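Local coordinates for conserved exported protein (Bacteroides fragilis, PDB 3CLW) that is of unknown function but is probably a glycoside hydrolase that cleaves O-glycosidic bonds, at residues Asp47-Arg52 and Val366-Leu371; Asn184-Gly189 and His277-Ala282. All coordinates share one frame; numbering follows the deposited sequence.

Contact 1 of 2, residues Asp47-Arg52 and Val366-Leu371; sequences DLLFKR and VPIQLL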
loop_
_atom_site.group_PDB
_atom_site.type_symbol
_atom_site.label_atom_id
_atom_site.label_comp_id
_atom_site.label_asym_id
_atom_site.label_seq_id
_atom_site.Cartn_x
_atom_site.Cartn_y
_atom_site.Cartn_z
ATOM N N ASP A 47 9.578 13.737 6.602
ATOM C CA ASP A 47 8.711 14.800 6.143
ATOM C C ASP A 47 8.007 14.450 4.807
ATOM O O ASP A 47 6.808 14.652 4.693
ATOM C CB ASP A 47 9.447 16.156 6.021
ATOM C CG ASP A 47 9.923 16.726 7.375
ATOM O OD1 ASP A 47 9.446 16.319 8.480
ATOM O OD2 ASP A 47 10.804 17.613 7.318
ATOM N N LEU A 48 8.749 13.961 3.809
ATOM C CA LEU A 48 8.159 13.594 2.488
ATOM C C LEU A 48 7.066 12.529 2.620
ATOM O O LEU A 48 6.123 12.510 1.843
ATOM C CB LEU A 48 9.232 13.110 1.487
ATOM C CG LEU A 48 10.222 14.189 0.949
ATOM C CD1 LEU A 48 11.539 13.569 0.469
ATOM C CD2 LEU A 48 9.597 15.053 -0.130
ATOM N N LEU A 49 7.189 11.692 3.651
ATOM C CA LEU A 49 6.290 10.541 3.843
ATOM C C LEU A 49 5.030 10.903 4.623
ATOM O O LEU A 49 3.948 10.513 4.231
ATOM C CB LEU A 49 7.039 9.427 4.564
ATOM C CG LEU A 49 8.199 8.755 3.844
ATOM C CD1 LEU A 49 8.826 7.613 4.649
ATOM C CD2 LEU A 49 7.726 8.225 2.540
ATOM N N PHE A 50 5.188 11.682 5.703
ATOM C CA PHE A 50 4.180 11.775 6.765
ATOM C C PHE A 50 3.601 13.155 7.052
ATOM O O PHE A 50 2.483 13.244 7.567
ATOM C CB PHE A 50 4.746 11.225 8.080
ATOM C CG PHE A 50 5.293 9.847 7.959
ATOM C CD1 PHE A 50 4.482 8.798 7.462
ATOM C CD2 PHE A 50 6.613 9.577 8.330
ATOM C CE1 PHE A 50 4.990 7.510 7.328
ATOM C CE2 PHE A 50 7.136 8.284 8.217
ATOM C CZ PHE A 50 6.313 7.241 7.714
ATOM N N LYS A 51 4.355 14.210 6.744
ATOM C CA LYS A 51 4.050 15.526 7.291
ATOM C C LYS A 51 3.015 16.223 6.420
ATOM O O LYS A 51 3.246 16.466 5.251
ATOM C CB LYS A 51 5.335 16.369 7.437
ATOM C CG LYS A 51 5.163 17.653 8.242
ATOM C CD LYS A 51 6.502 18.322 8.449
ATOM C CE LYS A 51 6.412 19.556 9.326
ATOM N NZ LYS A 51 7.786 20.132 9.524
ATOM N N ARG A 52 1.850 16.494 6.988
ATOM C CA ARG A 52 0.784 17.126 6.221
ATOM C C ARG A 52 0.845 18.662 6.396
ATOM O O ARG A 52 0.107 19.240 7.185
ATOM C CB ARG A 52 -0.593 16.546 6.619
ATOM C CG ARG A 52 -1.637 16.523 5.494
ATOM C CD ARG A 52 -2.279 17.868 5.289
ATOM N NE ARG A 52 -3.182 17.873 4.141
ATOM C CZ ARG A 52 -3.938 18.909 3.797
ATOM N NH1 ARG A 52 -3.885 20.028 4.499
ATOM N NH2 ARG A 52 -4.692 18.849 2.715
ATOM N N VAL A 366 9.229 3.507 -6.993
ATOM C CA VAL A 366 8.445 3.868 -5.800
ATOM C C VAL A 366 8.600 5.401 -5.627
ATOM O O VAL A 366 9.180 6.038 -6.499
ATOM C CB VAL A 366 8.891 3.096 -4.537
ATOM C CG1 VAL A 366 8.649 1.569 -4.682
ATOM C CG2 VAL A 366 10.334 3.398 -4.193
ATOM N N PRO A 367 7.981 5.993 -4.589
ATOM C CA PRO A 367 8.063 7.448 -4.310
ATOM C C PRO A 367 9.475 8.060 -4.193
ATOM O O PRO A 367 9.713 9.135 -4.729
ATOM C CB PRO A 367 7.316 7.591 -2.990
ATOM C CG PRO A 367 6.349 6.452 -3.031
ATOM C CD PRO A 367 7.067 5.317 -3.649
ATOM N N ILE A 368 10.373 7.411 -3.467
ATOM C CA ILE A 368 11.690 7.975 -3.191
ATOM C C ILE A 368 12.760 7.053 -3.747
ATOM O O ILE A 368 12.798 5.853 -3.436
ATOM C CB ILE A 368 11.959 8.230 -1.667
ATOM C CG1 ILE A 368 11.074 9.353 -1.128
ATOM C CG2 ILE A 368 13.441 8.616 -1.420
ATOM C CD1 ILE A 368 10.931 9.355 0.444
ATOM N N GLN A 369 13.607 7.630 -4.596
ATOM C CA GLN A 369 14.790 6.960 -5.091
ATOM C C GLN A 369 16.031 7.466 -4.340
ATOM O O GLN A 369 16.206 8.652 -4.133
ATOM C CB GLN A 369 14.944 7.155 -6.592
ATOM C CG GLN A 369 16.256 6.588 -7.121
ATOM C CD GLN A 369 16.287 6.523 -8.610
ATOM O OE1 GLN A 369 15.749 7.389 -9.294
ATOM N NE2 GLN A 369 16.919 5.493 -9.135
ATOM N N LEU A 370 16.857 6.526 -3.927
ATOM C CA LEU A 370 18.022 6.762 -3.103
ATOM C C LEU A 370 19.187 6.684 -4.065
ATOM O O LEU A 370 19.305 5.692 -4.775
ATOM C CB LEU A 370 18.137 5.616 -2.099
ATOM C CG LEU A 370 17.614 5.676 -0.656
ATOM C CD1 LEU A 370 16.557 6.764 -0.338
ATOM C CD2 LEU A 370 17.122 4.300 -0.309
ATOM N N LEU A 371 20.008 7.729 -4.122
ATOM C CA LEU A 371 21.140 7.764 -5.077
ATOM C C LEU A 371 22.454 7.698 -4.314
ATOM O O LEU A 371 22.650 8.468 -3.398
ATOM C CB LEU A 371 21.099 9.019 -5.965
ATOM C CG LEU A 371 19.787 9.214 -6.746
ATOM C CD1 LEU A 371 19.631 10.635 -7.313
ATOM C CD2 LEU A 371 19.629 8.191 -7.859
#
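The last turn of helix 39-50 meets the start of strand 368-371 here, with L48 and L49 on the helix side and I368 on the strand. It is a small, buried and wholly apolar contact, in which a single methyl does the touching: I368 CD1 points at the helix and faces both leucines. I368 CD1 lies 4.0 Å from L49 CD2, methyl against methyl, and 4.3 Å from L48 CB, closer to the helix backbone. CG1 of I368 stands beside its own backbone N, chi1 -68°, and with chi2 at 161° the chain runs on extended, which carries CD1 across to the helix. The L49 side chain crosses that of I368 at about a right angle. Strand 368-371 belongs to a mixed three-stranded sheet, set between 360-361 and 386-389, that follows strand 353-356 of the TIM-barrel domain, so the contact joins a helix from early in the chain to a small sheet from much later in it. L48 also packs on I387 of strand 386-389, while I368 reaches V360 of strand 360-361. Behind the contact, L49 CB sits 3.6 Å above the plane of the F50 ring, over its centre, and that ring meets W68 edge-to-face. The helix stops just after this, K51 being the first residue to leave helical angles.

Contact 2 of 2, residues Asn184-Gly189 and His277-Ala282; sequences NNEPNG and HDYWSA
E186 reaches across to H277 from the loop after strand 178-182, and H277 sits in the loop after strand 270-276. Both are at the C-terminal ends of parallel TIM-barrel strands, where such barrels keep their active sites. The N185-E186 pair matches in place and sequence the Asn-Glu of related TIM-barrel glycosidases, whose Glu is the acid/base; E186 is probably its equivalent. Start at E186 CB: with chi1 at -57° it sets CG beside the backbone N, and the chain then extends toward the imidazole. E186 CG packs 3.5 Å from H277 CE1, and E186 CD lies 3.5 Å from H277 ND1. At the tip, E186 OE2 takes the N-H of H277 ND1 on its anti lone pair, 2.7 Å away at 157°, almost in the ring plane although carboxylate and imidazole planes are turned 49° apart. The same E186 OE2 lies 3.5 Å from Y279 CE2, approaching that ring obliquely; the Y279 hydroxyl is hydrogen-bonded to E312 instead. H277 NE2 is hydrogen-bonded to E231 OE2, and two bonds, one at each ring nitrogen, hold the rotation of the imidazole. N185 OD1 comes to the H277 ring edge too, 3.2 Å from H277 CE1.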
loop_
_atom_site.group_PDB
_atom_site.type_symbol
_atom_site.label_atom_id
_atom_site.label_comp_id
_atom_site.label_asym_id
_atom_site.label_seq_id
_atom_site.Cartn_x
_atom_site.Cartn_y
_atom_site.Cartn_z
ATOM N N ASN A 184 0.460 -12.999 6.770
ATOM C CA ASN A 184 0.953 -13.714 5.582
ATOM C C ASN A 184 1.039 -12.814 4.366
ATOM O O ASN A 184 0.114 -12.022 4.105
ATOM C CB ASN A 184 0.035 -14.896 5.252
ATOM C CG ASN A 184 -0.005 -15.944 6.367
ATOM O OD1 ASN A 184 -0.670 -15.755 7.405
ATOM N ND2 ASN A 184 0.708 -17.069 6.152
ATOM N N ASN A 185 2.148 -12.929 3.638
ATOM C CA ASN A 185 2.360 -12.160 2.429
ATOM C C ASN A 185 2.397 -13.034 1.194
ATOM O O ASN A 185 3.073 -14.070 1.169
ATOM C CB ASN A 185 3.688 -11.419 2.490
ATOM C CG ASN A 185 3.940 -10.575 1.246
ATOM O OD1 ASN A 185 3.127 -9.712 0.921
ATOM N ND2 ASN A 185 5.083 -10.796 0.569
ATOM N N GLU A 186 1.699 -12.600 0.161
ATOM C CA GLU A 186 1.668 -13.326 -1.108
ATOM C C GLU A 186 1.734 -14.868 -0.906
ATOM O O GLU A 186 2.655 -15.523 -1.370
ATOM C CB GLU A 186 2.755 -12.778 -2.039
ATOM C CG GLU A 186 2.584 -11.275 -2.278
ATOM C CD GLU A 186 3.500 -10.684 -3.348
ATOM O OE1 GLU A 186 4.439 -11.356 -3.788
ATOM O OE2 GLU A 186 3.266 -9.536 -3.773
ATOM N N PRO A 187 0.742 -15.435 -0.189
ATOM C CA PRO A 187 0.776 -16.876 0.102
ATOM C C PRO A 187 0.593 -17.778 -1.140
ATOM O O PRO A 187 0.915 -18.960 -1.092
ATOM C CB PRO A 187 -0.358 -17.060 1.123
ATOM C CG PRO A 187 -1.310 -16.001 0.817
ATOM C CD PRO A 187 -0.464 -14.802 0.380
ATOM N N ASN A 188 0.144 -17.204 -2.249
ATOM C CA ASN A 188 0.145 -17.864 -3.566
ATOM C C ASN A 188 1.551 -18.163 -4.107
ATOM O O ASN A 188 1.733 -19.035 -4.957
ATOM C CB ASN A 188 -0.558 -16.952 -4.571
ATOM C CG ASN A 188 0.076 -15.553 -4.630
ATOM O OD1 ASN A 188 -0.166 -14.690 -3.770
ATOM N ND2 ASN A 188 0.895 -15.331 -5.655
ATOM N N GLY A 189 2.549 -17.432 -3.631
ATOM C CA GLY A 189 3.859 -17.446 -4.258
ATOM C C GLY A 189 4.679 -18.684 -3.992
ATOM O O GLY A 189 4.617 -19.264 -2.906
ATOM N N HIS A 277 -2.605 -7.313 -3.845
ATOM C CA HIS A 277 -1.615 -6.457 -4.503
ATOM C C HIS A 277 -1.965 -6.211 -5.954
ATOM O O HIS A 277 -2.605 -7.051 -6.597
ATOM C CB HIS A 277 -0.229 -7.094 -4.361
ATOM C CG HIS A 277 0.146 -7.367 -2.935
ATOM N ND1 HIS A 277 1.264 -8.084 -2.574
ATOM C CD2 HIS A 277 -0.488 -7.056 -1.781
ATOM C CE1 HIS A 277 1.321 -8.178 -1.257
ATOM N NE2 HIS A 277 0.288 -7.534 -0.752
ATOM N N ASP A 278 -1.565 -5.045 -6.447
ATOM C CA ASP A 278 -1.821 -4.589 -7.825
ATOM C C ASP A 278 -0.949 -5.249 -8.893
ATOM O O ASP A 278 -1.187 -5.065 -10.086
ATOM C CB ASP A 278 -1.577 -3.092 -7.905
ATOM C CG ASP A 278 -2.641 -2.302 -7.210
ATOM O OD1 ASP A 278 -3.809 -2.339 -7.660
ATOM O OD2 ASP A 278 -2.299 -1.620 -6.225
ATOM N N TYR A 279 0.079 -5.970 -8.476
ATOM C CA TYR A 279 1.022 -6.566 -9.415
ATOM C C TYR A 279 0.358 -7.346 -10.564
ATOM O O TYR A 279 -0.644 -8.009 -10.351
ATOM C CB TYR A 279 1.988 -7.480 -8.663
ATOM C CG TYR A 279 2.833 -6.761 -7.622
ATOM C CD1 TYR A 279 3.835 -5.849 -8.015
ATOM C CD2 TYR A 279 2.652 -7.000 -6.263
ATOM C CE1 TYR A 279 4.624 -5.186 -7.079
ATOM C CE2 TYR A 279 3.440 -6.342 -5.308
ATOM C CZ TYR A 279 4.435 -5.432 -5.735
ATOM O OH TYR A 279 5.240 -4.782 -4.834
ATOM N N TRP A 280 0.932 -7.235 -11.767
ATOM C CA TRP A 280 0.537 -7.989 -12.982
ATOM C C TRP A 280 -0.869 -7.756 -13.505
ATOM O O TRP A 280 -1.358 -8.507 -14.340
ATOM C CB TRP A 280 0.825 -9.490 -12.839
ATOM C CG TRP A 280 2.067 -9.741 -12.100
ATOM C CD1 TRP A 280 2.174 -10.337 -10.882
ATOM C CD2 TRP A 280 3.393 -9.352 -12.492
ATOM N NE1 TRP A 280 3.496 -10.356 -10.480
ATOM C CE2 TRP A 280 4.267 -9.753 -11.445
ATOM C CE3 TRP A 280 3.934 -8.708 -13.626
ATOM C CZ2 TRP A 280 5.666 -9.545 -11.499
ATOM C CZ3 TRP A 280 5.333 -8.470 -13.680
ATOM C CH2 TRP A 280 6.182 -8.897 -12.617
ATOM N N SER A 281 -1.527 -6.713 -13.040
ATOM C CA SER A 281 -2.890 -6.470 -13.458
ATOM C C SER A 281 -3.094 -4.999 -13.815
ATOM O O SER A 281 -4.224 -4.551 -13.988
ATOM C CB SER A 281 -3.894 -6.936 -12.378
ATOM O OG SER A 281 -3.798 -6.180 -11.162
ATOM N N ALA A 282 -1.995 -4.254 -13.914
ATOM C CA ALA A 282 -2.083 -2.799 -14.180
ATOM C C ALA A 282 -1.966 -2.439 -15.653
ATOM O O ALA A 282 -2.102 -1.272 -16.013
ATOM C CB ALA A 282 -1.061 -2.032 -13.362
#

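How the contacts relate
Contact 2 is nested inside the long loop that contact 1 closes: along the chain come 47-52, then 184-189 and 277-282, and lastly 366-371. Their centres are 24 Å apart and lie on opposite sides of the chain's centre, although the nearest atoms of the two are about 7 Å apart and do not touch. Both are built on or beside the TIM barrel. Contact 2 joins loops that leave two of its parallel strands, in the region where a sugar-cleaving site would be expected. Contact 1 packs helix 39-50 against a small accessory sheet that follows strand 353-356, and so brings an early helix and a late strand of the chain together.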